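Local structure of homospermidine synthase (Legionella pneumophila subsp. pneumophila str. Philadelphia 1, 2PH5) at residues 26-31 / 395-400; 33-38 / 403-408; 347-352 / 388-393; 373-378 / 432-437. The protein probably catalyses formation of the polyamine homospermidine, and binds NAD at a Rossmann-type domain joined to a saccharopine dehydrogenase-like C-terminal domain. All coordinates share one frame; numbering follows the deposited sequence.

Interaction 1. Residues 26-31 / 395-400; sequences QALMPL and QVVASM. With NAD (nicotinamide-adenine-dinucleotide), chain C.
The first helix of the Rossmann-type NAD-binding domain, 23-35, packs through A27, L28 and L31 against V397 of helix 391-408, the two short axes passing 9.1 Å apart at -53°. V397 carries the contact, and its two methyls divide the work. V397 CG1, anti to the carbonyl carbon (chi1 -61°), sits 3.8 Å from A27 CB and 4.1 Å from L28 CB; the small alanine lets the valine come in close to the backbone there. V397 CG2 meets L31 instead, 3.5 Å from L31 CD2, the two side chains crossing at about a right angle. The same L31 CD2 also rests 3.3 Å from V397 O, so the long leucine reaches across onto the opposing helix backbone. One residue back, V396 places CG1 3.5 Å from NAD C4N, a hydrophobic wall beside the nicotinamide. Around this buried joint, L31 also packs on L394 and I401 of helix 391-408 and on Y433, while V396 leans on A158 of helix 158-176.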
loop_
_atom_site.group_PDB
_atom_site.type_symbol
_atom_site.label_atom_id
_atom_site.label_comp_id
_atom_site.label_asym_id
_atom_site.label_seq_id
_atom_site.Cartn_x
_atom_site.Cartn_y
_atom_site.Cartn_z
ATOM N N GLN A 26 3.167 22.715 18.232
ATOM C CA GLN A 26 4.338 23.365 17.661
ATOM C C GLN A 26 3.958 24.143 16.415
ATOM O O GLN A 26 4.449 25.246 16.193
ATOM C CB GLN A 26 5.413 22.341 17.280
ATOM C CG GLN A 26 5.874 21.446 18.417
ATOM C CD GLN A 26 7.013 20.518 18.020
ATOM O OE1 GLN A 26 7.269 19.519 18.687
ATOM N NE2 GLN A 26 7.708 20.852 16.939
ATOM N N ALA A 27 3.076 23.570 15.603
ATOM C CA ALA A 27 2.668 24.226 14.367
ATOM C C ALA A 27 1.771 25.440 14.591
ATOM O O ALA A 27 1.583 26.249 13.686
ATOM C CB ALA A 27 1.971 23.227 13.458
ATOM N N LEU A 28 1.219 25.562 15.794
ATOM C CA LEU A 28 0.330 26.669 16.115
ATOM C C LEU A 28 1.104 27.940 16.448
ATOM O O LEU A 28 0.700 29.036 16.070
ATOM C CB LEU A 28 -0.546 26.301 17.308
ATOM C CG LEU A 28 -2.006 26.768 17.315
ATOM C CD1 LEU A 28 -2.533 26.697 18.735
ATOM C CD2 LEU A 28 -2.135 28.170 16.793
HETATM N N MSE A 29 2.221 27.779 17.149
HETATM C CA MSE A 29 3.053 28.900 17.573
HETATM C C MSE A 29 3.138 30.057 16.588
HETATM O O MSE A 29 2.787 31.191 16.922
HETATM C CB MSE A 29 4.457 28.409 17.900
HETATM C CG MSE A 29 4.533 27.645 19.189
HETATM SE SE MSE A 29 4.272 28.818 20.685
HETATM C CE MSE A 29 6.104 28.912 21.301
ATOM N N PRO A 30 3.606 29.790 15.360
ATOM C CA PRO A 30 3.726 30.835 14.343
ATOM C C PRO A 30 2.448 31.643 14.105
ATOM O O PRO A 30 2.498 32.869 14.005
ATOM C CB PRO A 30 4.142 30.053 13.104
ATOM C CG PRO A 30 4.931 28.928 13.677
ATOM C CD PRO A 30 4.089 28.501 14.834
ATOM N N LEU A 31 1.310 30.959 14.014
ATOM C CA LEU A 31 0.036 31.631 13.756
ATOM C C LEU A 31 -0.438 32.535 14.894
ATOM O O LEU A 31 -1.147 33.513 14.666
ATOM C CB LEU A 31 -1.061 30.602 13.410
ATOM C CG LEU A 31 -1.107 30.064 11.971
ATOM C CD1 LEU A 31 0.180 29.336 11.670
ATOM C CD2 LEU A 31 -2.298 29.125 11.774
ATOM N N GLN A 395 -3.158 23.255 7.733
ATOM C CA GLN A 395 -4.596 23.325 7.547
ATOM C C GLN A 395 -5.297 23.159 8.893
ATOM O O GLN A 395 -6.391 23.688 9.106
ATOM C CB GLN A 395 -5.070 22.248 6.571
ATOM C CG GLN A 395 -4.551 22.415 5.169
ATOM C CD GLN A 395 -4.878 21.218 4.286
ATOM O OE1 GLN A 395 -4.587 20.079 4.640
ATOM N NE2 GLN A 395 -5.482 21.476 3.131
ATOM N N VAL A 396 -4.651 22.449 9.812
ATOM C CA VAL A 396 -5.236 22.220 11.126
ATOM C C VAL A 396 -5.125 23.438 12.028
ATOM O O VAL A 396 -6.091 23.808 12.698
ATOM C CB VAL A 396 -4.572 21.034 11.838
ATOM C CG1 VAL A 396 -5.376 20.656 13.066
ATOM C CG2 VAL A 396 -4.442 19.864 10.879
ATOM N N VAL A 397 -3.954 24.063 12.046
ATOM C CA VAL A 397 -3.751 25.225 12.895
ATOM C C VAL A 397 -4.424 26.469 12.319
ATOM O O VAL A 397 -4.779 27.393 13.059
ATOM C CB VAL A 397 -2.227 25.474 13.158
ATOM C CG1 VAL A 397 -1.634 24.266 13.869
ATOM C CG2 VAL A 397 -1.481 25.744 11.861
ATOM N N ALA A 398 -4.617 26.494 11.004
ATOM C CA ALA A 398 -5.293 27.631 10.386
ATOM C C ALA A 398 -6.704 27.687 10.984
ATOM O O ALA A 398 -7.184 28.751 11.386
ATOM C CB ALA A 398 -5.355 27.453 8.867
ATOM N N SER A 399 -7.342 26.523 11.073
ATOM C CA SER A 399 -8.687 26.408 11.630
ATOM C C SER A 399 -8.728 26.789 13.110
ATOM O O SER A 399 -9.639 27.488 13.566
ATOM C CB SER A 399 -9.193 24.974 11.463
ATOM O OG SER A 399 -8.990 24.536 10.130
HETATM N N MSE A 400 -7.738 26.321 13.859
HETATM C CA MSE A 400 -7.669 26.617 15.280
HETATM C C MSE A 400 -7.470 28.096 15.580
HETATM O O MSE A 400 -8.187 28.664 16.405
HETATM C CB MSE A 400 -6.550 25.816 15.926
HETATM C CG MSE A 400 -6.757 24.332 15.800
HETATM SE SE MSE A 400 -6.086 23.431 17.343
HETATM C CE MSE A 400 -7.659 23.608 18.466
HETATM P PA NAD C . 0.995 14.608 19.860
HETATM O O1A NAD C . 0.943 13.228 20.458
HETATM O O2A NAD C . 2.016 14.878 18.811
HETATM O O5B NAD C . 1.172 15.727 21.020
HETATM C C5B NAD C . 0.364 15.686 22.193
HETATM C C4B NAD C . 1.125 16.398 23.328
HETATM O O4B NAD C . 0.305 16.291 24.472
HETATM C C3B NAD C . 2.478 15.772 23.681
HETATM O O3B NAD C . 3.512 16.758 23.621
HETATM C C2B NAD C . 2.288 15.234 25.071
HETATM O O2B NAD C . 3.438 15.249 25.886
HETATM C C1B NAD C . 1.114 16.056 25.606
HETATM N N9A NAD C . 0.271 15.388 26.605
HETATM C C8A NAD C . 0.041 14.001 26.649
HETATM N N7A NAD C . -0.040 13.553 27.917
HETATM C C5A NAD C . 0.150 14.629 28.714
HETATM C C6A NAD C . 0.164 14.761 30.102
HETATM N N6A NAD C . -0.040 13.749 30.946
HETATM N N1A NAD C . 0.397 16.031 30.611
HETATM C C2A NAD C . 0.610 17.127 29.800
HETATM N N3A NAD C . 0.592 17.024 28.429
HETATM C C4A NAD C . 0.361 15.775 27.928
HETATM O O3 NAD C . -0.436 14.828 19.222
HETATM P PN NAD C . -1.133 16.078 18.497
HETATM O O1N NAD C . -1.745 15.568 17.247
HETATM O O2N NAD C . -0.124 17.192 18.415
HETATM O O5D NAD C . -2.202 16.279 19.649
HETATM C C5D NAD C . -3.228 17.239 19.670
HETATM C C4D NAD C . -4.469 16.498 19.219
HETATM O O4D NAD C . -5.049 17.191 18.147
HETATM C C3D NAD C . -5.280 15.240 19.449
HETATM O O3D NAD C . -6.198 15.396 20.519
HETATM C C2D NAD C . -5.959 15.059 18.102
HETATM O O2D NAD C . -7.124 14.287 18.160
HETATM C C1D NAD C . -6.166 16.492 17.629
HETATM N N1N NAD C . -6.097 16.729 16.167
HETATM C C2N NAD C . -7.175 17.267 15.501
HETATM C C3N NAD C . -7.047 17.495 14.114
HETATM C C7N NAD C . -8.155 18.087 13.313
HETATM O O7N NAD C . -7.927 18.285 11.975
HETATM N N7N NAD C . -9.308 18.443 13.839
HETATM C C4N NAD C . -5.837 17.176 13.418
HETATM C C5N NAD C . -4.760 16.622 14.140
HETATM C C6N NAD C . -4.874 16.398 15.499
#

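Interaction 2. Residues 33-38 / 403-408; sequences FEKFDI and GIIWAI
F36 carries this contact, reaching from the end of the first Rossmann helix, 23-35, to three isoleucines, I404, I405 and I408, near the C-terminal end of helix 391-408. F36 is the first residue past the helix to leave helical backbone angles, and its CB is directed at the partner helix. From CB the side chain continues with CG anti to the carbonyl carbon (chi1 -68°), and contact is made at the far end of the ring, by CE1 and CZ. F36 CE1 comes to 3.6 Å from I408 CD1, the two side chains arriving from opposite directions. F36 CZ, at the tip, lies 3.8 Å from that same I408 CD1 and also 3.8 Å from I405 CG1, with I404 CG2 a little farther off at 4.3 Å. A flat, broad ring can touch three isoleucines at once, I404 and I405 adjacent in sequence and I408 one turn on, and all three meet it obliquely. F16 of strand 16-19 adds an edge-to-face ring contact to F36, and I404 touches F16 too, so the cluster backs onto the parallel sheet. Beside it K35 contributes only its aliphatic part, K35 CD standing 4.2 Å from I405 CD1.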
loop_
_atom_site.group_PDB
_atom_site.type_symbol
_atom_site.label_atom_id
_atom_site.label_comp_id
_atom_site.label_asym_id
_atom_site.label_seq_id
_atom_site.Cartn_x
_atom_site.Cartn_y
_atom_site.Cartn_z
ATOM N N PHE A 33 1.578 34.329 16.987
ATOM C CA PHE A 33 2.355 35.557 16.959
ATOM C C PHE A 33 2.142 36.300 15.653
ATOM O O PHE A 33 2.508 37.464 15.525
ATOM C CB PHE A 33 3.836 35.248 17.161
ATOM C CG PHE A 33 4.160 34.795 18.546
ATOM C CD1 PHE A 33 4.082 35.684 19.613
ATOM C CD2 PHE A 33 4.504 33.470 18.796
ATOM C CE1 PHE A 33 4.341 35.259 20.918
ATOM C CE2 PHE A 33 4.766 33.034 20.094
ATOM C CZ PHE A 33 4.683 33.929 21.158
ATOM N N GLU A 34 1.532 35.624 14.689
ATOM C CA GLU A 34 1.271 36.231 13.392
ATOM C C GLU A 34 -0.048 36.999 13.417
ATOM O O GLU A 34 -0.200 38.008 12.733
ATOM C CB GLU A 34 1.225 35.151 12.310
ATOM C CG GLU A 34 1.179 35.681 10.885
ATOM C CD GLU A 34 1.011 34.573 9.859
ATOM O OE1 GLU A 34 1.546 33.462 10.083
ATOM O OE2 GLU A 34 0.352 34.810 8.825
ATOM N N LYS A 35 -0.995 36.523 14.219
ATOM C CA LYS A 35 -2.302 37.152 14.328
ATOM C C LYS A 35 -2.499 37.965 15.607
ATOM O O LYS A 35 -3.479 38.701 15.735
ATOM C CB LYS A 35 -3.391 36.083 14.244
ATOM C CG LYS A 35 -3.653 35.572 12.850
ATOM C CD LYS A 35 -4.536 36.541 12.132
ATOM C CE LYS A 35 -5.060 35.966 10.849
ATOM N NZ LYS A 35 -5.915 36.993 10.206
ATOM N N PHE A 36 -1.581 37.839 16.556
ATOM C CA PHE A 36 -1.716 38.567 17.810
ATOM C C PHE A 36 -0.518 39.436 18.136
ATOM O O PHE A 36 0.627 39.011 17.993
ATOM C CB PHE A 36 -1.973 37.585 18.954
ATOM C CG PHE A 36 -3.309 36.917 18.876
ATOM C CD1 PHE A 36 -4.440 37.536 19.387
ATOM C CD2 PHE A 36 -3.446 35.686 18.249
ATOM C CE1 PHE A 36 -5.695 36.935 19.273
ATOM C CE2 PHE A 36 -4.696 35.078 18.128
ATOM C CZ PHE A 36 -5.820 35.702 18.640
ATOM N N ASP A 37 -0.796 40.668 18.554
ATOM C CA ASP A 37 0.251 41.612 18.930
ATOM C C ASP A 37 0.519 41.352 20.402
ATOM O O ASP A 37 0.389 42.231 21.255
ATOM C CB ASP A 37 -0.224 43.052 18.725
ATOM C CG ASP A 37 0.806 44.067 19.167
ATOM O OD1 ASP A 37 2.001 43.871 18.856
ATOM O OD2 ASP A 37 0.420 45.056 19.821
ATOM N N ILE A 38 0.896 40.113 20.673
ATOM C CA ILE A 38 1.148 39.649 22.015
ATOM C C ILE A 38 2.639 39.471 22.274
ATOM O O ILE A 38 3.442 39.366 21.340
ATOM C CB ILE A 38 0.390 38.319 22.228
ATOM C CG1 ILE A 38 0.254 38.016 23.710
ATOM C CG2 ILE A 38 1.099 37.184 21.516
ATOM C CD1 ILE A 38 -0.659 36.836 23.997
ATOM N N GLY A 403 -10.657 29.676 15.054
ATOM C CA GLY A 403 -11.566 29.372 16.141
ATOM C C GLY A 403 -11.199 30.136 17.401
ATOM O O GLY A 403 -12.078 30.593 18.135
ATOM N N ILE A 404 -9.898 30.276 17.653
ATOM C CA ILE A 404 -9.422 31.001 18.827
ATOM C C ILE A 404 -9.863 32.462 18.729
ATOM O O ILE A 404 -10.341 33.038 19.703
ATOM C CB ILE A 404 -7.858 30.929 18.955
ATOM C CG1 ILE A 404 -7.426 29.493 19.283
ATOM C CG2 ILE A 404 -7.363 31.892 20.038
ATOM C CD1 ILE A 404 -5.909 29.286 19.378
ATOM N N ILE A 405 -9.715 33.061 17.555
ATOM C CA ILE A 405 -10.120 34.448 17.381
ATOM C C ILE A 405 -11.626 34.597 17.564
ATOM O O ILE A 405 -12.096 35.604 18.089
ATOM C CB ILE A 405 -9.755 34.977 15.984
ATOM C CG1 ILE A 405 -8.244 34.874 15.770
ATOM C CG2 ILE A 405 -10.214 36.433 15.842
ATOM C CD1 ILE A 405 -7.831 35.068 14.330
ATOM N N TRP A 406 -12.376 33.589 17.129
ATOM C CA TRP A 406 -13.829 33.620 17.239
ATOM C C TRP A 406 -14.255 33.627 18.698
ATOM O O TRP A 406 -15.108 34.413 19.105
ATOM C CB TRP A 406 -14.454 32.404 16.545
ATOM C CG TRP A 406 -15.959 32.440 16.534
ATOM C CD1 TRP A 406 -16.763 33.115 15.650
ATOM C CD2 TRP A 406 -16.841 31.824 17.482
ATOM N NE1 TRP A 406 -18.084 32.955 15.995
ATOM C CE2 TRP A 406 -18.161 32.171 17.114
ATOM C CE3 TRP A 406 -16.645 31.015 18.607
ATOM C CZ2 TRP A 406 -19.281 31.736 17.831
ATOM C CZ3 TRP A 406 -17.766 30.581 19.326
ATOM C CH2 TRP A 406 -19.062 30.944 18.933
ATOM N N ALA A 407 -13.653 32.744 19.482
ATOM C CA ALA A 407 -13.985 32.632 20.889
ATOM C C ALA A 407 -13.686 33.914 21.662
ATOM O O ALA A 407 -14.450 34.294 22.546
ATOM C CB ALA A 407 -13.240 31.448 21.505
ATOM N N ILE A 408 -12.587 34.584 21.335
ATOM C CA ILE A 408 -12.239 35.817 22.030
ATOM C C ILE A 408 -13.333 36.887 21.912
ATOM O O ILE A 408 -13.637 37.569 22.885
ATOM C CB ILE A 408 -10.894 36.389 21.516
ATOM C CG1 ILE A 408 -9.765 35.431 21.895
ATOM C CG2 ILE A 408 -10.646 37.780 22.099
ATOM C CD1 ILE A 408 -8.417 35.819 21.348
#

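Interaction 3. Residues 347-352 / 388-393; sequences LILNEI and YNNATS
L349 and N390 make the close part of this contact, crossing at about a right angle where the loop between strands 344-347 and 352-364 meets the start of helix 391-408. The leucine, with CG anti to its own N, pushes L349 CD1 to 3.6 Å from N390 ND2 and 3.7 Å from N389 C, covering the amide with an apolar branch. Beside it N390 ND2 gives a weak, bent hydrogen bond to I348 O, 3.2 Å with an angle of 132° at the hydrogen; the same nitrogen also bonds to T225 O. N390 is the N-cap of the helix, and with S393 it forms a capping box. N390 OD1 accepts from S393 N at 2.6 Å in a nearly straight bond of 170°, while N390 N donates to S393 OG at 2.8 Å. S393 OG in turn donates to N389 OD1, 2.8 Å away, so asparagine and serine suit the helix start by accepting and donating at once. Past L349 the contact thins out toward the solvent-exposed N350, and the bonds here lie within the loop: L349 N donates to E351 OE1, 2.9 Å away, from 53° above the carboxylate plane, and E351 OE2 forms a salt bridge with R346 NH2.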
loop_
_atom_site.group_PDB
_atom_site.type_symbol
_atom_site.label_atom_id
_atom_site.label_comp_id
_atom_site.label_asym_id
_atom_site.label_seq_id
_atom_site.Cartn_x
_atom_site.Cartn_y
_atom_site.Cartn_z
ATOM N N LEU A 347 7.255 11.756 12.343
ATOM C CA LEU A 347 6.431 12.800 11.735
ATOM C C LEU A 347 7.240 13.453 10.628
ATOM O O LEU A 347 8.284 14.062 10.885
ATOM C CB LEU A 347 6.055 13.868 12.770
ATOM C CG LEU A 347 5.429 15.198 12.281
ATOM C CD1 LEU A 347 4.024 14.972 11.723
ATOM C CD2 LEU A 347 5.363 16.180 13.461
ATOM N N ILE A 348 6.772 13.333 9.395
ATOM C CA ILE A 348 7.508 13.953 8.315
ATOM C C ILE A 348 7.142 15.415 8.163
ATOM O O ILE A 348 5.980 15.778 7.981
ATOM C CB ILE A 348 7.308 13.212 6.994
ATOM C CG1 ILE A 348 5.820 12.932 6.759
ATOM C CG2 ILE A 348 8.125 11.941 7.026
ATOM C CD1 ILE A 348 5.493 12.451 5.350
ATOM N N LEU A 349 8.170 16.248 8.250
ATOM C CA LEU A 349 8.032 17.686 8.163
ATOM C C LEU A 349 9.079 18.229 7.189
ATOM O O LEU A 349 8.769 18.548 6.041
ATOM C CB LEU A 349 8.239 18.280 9.553
ATOM C CG LEU A 349 7.911 19.748 9.800
ATOM C CD1 LEU A 349 6.420 19.995 9.593
ATOM C CD2 LEU A 349 8.322 20.102 11.230
ATOM N N ASN A 350 10.323 18.323 7.644
ATOM C CA ASN A 350 11.393 18.824 6.795
ATOM C C ASN A 350 11.777 17.852 5.688
ATOM O O ASN A 350 12.215 18.275 4.620
ATOM C CB ASN A 350 12.629 19.151 7.630
ATOM C CG ASN A 350 12.360 20.219 8.661
ATOM O OD1 ASN A 350 11.567 21.136 8.426
ATOM N ND2 ASN A 350 13.025 20.118 9.808
ATOM N N GLU A 351 11.612 16.556 5.923
ATOM C CA GLU A 351 11.981 15.603 4.895
ATOM C C GLU A 351 11.078 15.580 3.668
ATOM O O GLU A 351 11.465 15.037 2.632
ATOM C CB GLU A 351 12.121 14.189 5.467
ATOM C CG GLU A 351 10.989 13.715 6.345
ATOM C CD GLU A 351 11.174 14.082 7.815
ATOM O OE1 GLU A 351 10.919 15.253 8.180
ATOM O OE2 GLU A 351 11.580 13.191 8.600
ATOM N N ILE A 352 9.890 16.174 3.746
ATOM C CA ILE A 352 9.047 16.150 2.566
ATOM C C ILE A 352 9.574 17.163 1.555
ATOM O O ILE A 352 9.887 18.299 1.897
ATOM C CB ILE A 352 7.536 16.398 2.894
ATOM C CG1 ILE A 352 7.064 17.704 2.285
ATOM C CG2 ILE A 352 7.296 16.405 4.389
ATOM C CD1 ILE A 352 5.589 17.778 2.239
ATOM N N TYR A 388 7.728 25.451 10.786
ATOM C CA TYR A 388 7.268 24.344 11.624
ATOM C C TYR A 388 5.902 23.856 11.157
ATOM O O TYR A 388 5.039 23.510 11.964
ATOM C CB TYR A 388 7.182 24.817 13.077
ATOM C CG TYR A 388 8.417 25.552 13.523
ATOM C CD1 TYR A 388 9.628 24.880 13.674
ATOM C CD2 TYR A 388 8.391 26.930 13.757
ATOM C CE1 TYR A 388 10.787 25.558 14.044
ATOM C CE2 TYR A 388 9.549 27.622 14.128
ATOM C CZ TYR A 388 10.743 26.925 14.268
ATOM O OH TYR A 388 11.905 27.568 14.626
ATOM N N ASN A 389 5.718 23.825 9.842
ATOM C CA ASN A 389 4.452 23.415 9.259
ATOM C C ASN A 389 4.587 22.715 7.915
ATOM O O ASN A 389 5.466 23.038 7.103
ATOM C CB ASN A 389 3.554 24.641 9.058
ATOM C CG ASN A 389 2.664 24.919 10.249
ATOM O OD1 ASN A 389 1.657 24.234 10.467
ATOM N ND2 ASN A 389 3.024 25.930 11.026
ATOM N N ASN A 390 3.717 21.736 7.700
ATOM C CA ASN A 390 3.661 21.049 6.428
ATOM C C ASN A 390 2.241 21.340 5.959
ATOM O O ASN A 390 1.484 22.006 6.663
ATOM C CB ASN A 390 3.917 19.532 6.545
ATOM C CG ASN A 390 3.025 18.841 7.561
ATOM O OD1 ASN A 390 1.808 19.053 7.605
ATOM N ND2 ASN A 390 3.631 17.981 8.374
ATOM N N ALA A 391 1.888 20.867 4.771
ATOM C CA ALA A 391 0.566 21.099 4.223
ATOM C C ALA A 391 -0.533 20.688 5.205
ATOM O O ALA A 391 -1.470 21.447 5.450
ATOM C CB ALA A 391 0.414 20.340 2.916
ATOM N N THR A 392 -0.395 19.494 5.772
ATOM C CA THR A 392 -1.368 18.947 6.716
ATOM C C THR A 392 -1.497 19.752 7.999
ATOM O O THR A 392 -2.592 20.189 8.349
ATOM C CB THR A 392 -1.011 17.486 7.090
ATOM O OG1 THR A 392 -0.855 16.716 5.892
ATOM C CG2 THR A 392 -2.101 16.863 7.951
ATOM N N SER A 393 -0.388 19.947 8.707
ATOM C CA SER A 393 -0.448 20.688 9.959
ATOM C C SER A 393 -1.014 22.094 9.767
ATOM O O SER A 393 -1.863 22.537 10.545
ATOM C CB SER A 393 0.938 20.773 10.607
ATOM O OG SER A 393 1.831 21.531 9.813
#

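Interaction 4. Residues 373-378 / 432-437; sequences YGSTLS and PYLGKV
T376 and K436 face each other as a hydrogen-bonded antiparallel pair, with T376 N donating to K436 O at 3.0 Å and a longer, weak bond returning from K436 N to T376 O. On their face of the sheet the aliphatic base of the lysine lies against the threonine, K436 CG 3.7 Å from T376 CB, while a water donates to both T376 OG1 and K436 O, and OG1 has a further hydrogen bond to E358. The opposite face holds S375 and V437, a non-hydrogen-bonded pair. S375 OG, anti to its backbone N, donates to L434 O at 2.8 Å, a short hydroxyl that reaches the carbonyl of the neighbouring loop; it also accepts from Q395 NE2. V437 is met by Y373, whose ring approaches obliquely, Y373 CZ 3.9 Å from V437 CG2. L377 CD1 lies 3.9 Å from G435 N. G435 has positive phi, and a CB there would run into T376 O, which is why glycine suits the place. Strand 370-378 lies between 352-364 and 436-442 in the mixed sheet. Helix 158-176 covers Y373 and L434, and helix 391-408 covers L377, Y433 and L434.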
loop_
_atom_site.group_PDB
_atom_site.type_symbol
_atom_site.label_atom_id
_atom_site.label_comp_id
_atom_site.label_asym_id
_atom_site.label_seq_id
_atom_site.Cartn_x
_atom_site.Cartn_y
_atom_site.Cartn_z
ATOM N N TYR A 373 -15.760 20.906 -2.380
ATOM C CA TYR A 373 -15.302 22.204 -1.925
ATOM C C TYR A 373 -14.294 21.966 -0.816
ATOM O O TYR A 373 -14.569 21.220 0.117
ATOM C CB TYR A 373 -16.477 23.031 -1.408
ATOM C CG TYR A 373 -16.085 24.427 -1.023
ATOM C CD1 TYR A 373 -15.521 24.690 0.218
ATOM C CD2 TYR A 373 -16.246 25.487 -1.916
ATOM C CE1 TYR A 373 -15.129 25.968 0.565
ATOM C CE2 TYR A 373 -15.855 26.782 -1.579
ATOM C CZ TYR A 373 -15.299 27.013 -0.335
ATOM O OH TYR A 373 -14.934 28.286 0.049
ATOM N N GLY A 374 -13.122 22.587 -0.929
ATOM C CA GLY A 374 -12.099 22.403 0.081
ATOM C C GLY A 374 -10.798 23.149 -0.152
ATOM O O GLY A 374 -10.732 24.100 -0.937
ATOM N N SER A 375 -9.757 22.704 0.545
ATOM C CA SER A 375 -8.439 23.317 0.466
ATOM C C SER A 375 -7.386 22.431 -0.170
ATOM O O SER A 375 -7.251 21.264 0.181
ATOM C CB SER A 375 -7.965 23.709 1.867
ATOM O OG SER A 375 -6.552 23.777 1.932
ATOM N N THR A 376 -6.649 22.995 -1.119
ATOM C CA THR A 376 -5.576 22.275 -1.777
ATOM C C THR A 376 -4.339 23.091 -1.466
ATOM O O THR A 376 -4.082 24.105 -2.111
ATOM C CB THR A 376 -5.759 22.221 -3.287
ATOM O OG1 THR A 376 -7.037 21.656 -3.592
ATOM C CG2 THR A 376 -4.666 21.360 -3.914
ATOM N N LEU A 377 -3.596 22.663 -0.452
ATOM C CA LEU A 377 -2.386 23.358 -0.030
ATOM C C LEU A 377 -1.157 22.504 -0.305
ATOM O O LEU A 377 -1.108 21.335 0.073
ATOM C CB LEU A 377 -2.452 23.679 1.471
ATOM C CG LEU A 377 -1.186 24.281 2.103
ATOM C CD1 LEU A 377 -0.956 25.668 1.528
ATOM C CD2 LEU A 377 -1.316 24.350 3.629
ATOM N N SER A 378 -0.167 23.089 -0.968
ATOM C CA SER A 378 1.062 22.376 -1.268
ATOM C C SER A 378 2.056 22.689 -0.169
ATOM O O SER A 378 1.902 23.677 0.558
ATOM C CB SER A 378 1.644 22.834 -2.598
ATOM O OG SER A 378 2.104 24.172 -2.495
ATOM N N PRO A 432 -6.419 32.513 4.015
ATOM C CA PRO A 432 -5.044 32.895 3.666
ATOM C C PRO A 432 -4.027 31.831 4.044
ATOM O O PRO A 432 -2.844 31.952 3.734
ATOM C CB PRO A 432 -4.829 34.179 4.465
ATOM C CG PRO A 432 -6.201 34.766 4.522
ATOM C CD PRO A 432 -7.045 33.550 4.854
ATOM N N TYR A 433 -4.499 30.785 4.709
ATOM C CA TYR A 433 -3.635 29.705 5.166
ATOM C C TYR A 433 -3.925 28.384 4.465
ATOM O O TYR A 433 -3.225 27.397 4.690
ATOM C CB TYR A 433 -3.832 29.505 6.670
ATOM C CG TYR A 433 -3.284 30.610 7.543
ATOM C CD1 TYR A 433 -1.917 30.712 7.787
ATOM C CD2 TYR A 433 -4.134 31.536 8.149
ATOM C CE1 TYR A 433 -1.405 31.701 8.615
ATOM C CE2 TYR A 433 -3.632 32.538 8.982
ATOM C CZ TYR A 433 -2.261 32.612 9.211
ATOM O OH TYR A 433 -1.740 33.588 10.034
ATOM N N LEU A 434 -4.939 28.370 3.607
ATOM C CA LEU A 434 -5.350 27.141 2.937
ATOM C C LEU A 434 -5.012 27.005 1.451
ATOM O O LEU A 434 -5.524 26.115 0.772
ATOM C CB LEU A 434 -6.858 26.955 3.150
ATOM C CG LEU A 434 -7.303 27.012 4.619
ATOM C CD1 LEU A 434 -8.818 26.861 4.728
ATOM C CD2 LEU A 434 -6.614 25.911 5.386
ATOM N N GLY A 435 -4.138 27.875 0.955
ATOM C CA GLY A 435 -3.761 27.819 -0.444
ATOM C C GLY A 435 -4.957 28.123 -1.323
ATOM O O GLY A 435 -5.726 29.050 -1.049
ATOM N N LYS A 436 -5.118 27.352 -2.389
ATOM C CA LYS A 436 -6.249 27.558 -3.270
ATOM C C LYS A 436 -7.449 26.818 -2.692
ATOM O O LYS A 436 -7.392 25.615 -2.452
ATOM C CB LYS A 436 -5.936 27.053 -4.677
ATOM C CG LYS A 436 -5.450 25.631 -4.729
ATOM C CD LYS A 436 -5.099 25.232 -6.155
ATOM C CE LYS A 436 -6.297 25.375 -7.089
ATOM N NZ LYS A 436 -6.048 24.712 -8.408
ATOM N N VAL A 437 -8.521 27.563 -2.448
ATOM C CA VAL A 437 -9.743 27.013 -1.887
ATOM C C VAL A 437 -10.930 27.388 -2.773
ATOM O O VAL A 437 -11.049 28.528 -3.219
ATOM C CB VAL A 437 -9.943 27.526 -0.425
ATOM C CG1 VAL A 437 -9.306 28.893 -0.274
ATOM C CG2 VAL A 437 -11.419 27.590 -0.067
HETATM O O HOH W 1 -8.578 23.839 -4.285
#

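Overall arrangement
From the N terminus, helix 23-35 supplies the first segments of interactions 1 and 2, and both long loops close only when the chain returns to helix 391-408. Because their segments alternate, these two closures cross. Interaction 3, a much shorter loop from 347-352 to 388-393, lies wholly within both and ends at the start of that same helix; it meets interaction 1 where N389 ND2 bonds to A27 O, but does not touch interaction 2. Interaction 4 opens at 373-378, inside interaction 3, and closes last, at 432-437, crossing all three others. Helix 391-408 ties the Rossmann domain to the mixed sheet, and Y433 of interaction 4 packs on L31 and A398 and bonds weakly to E34.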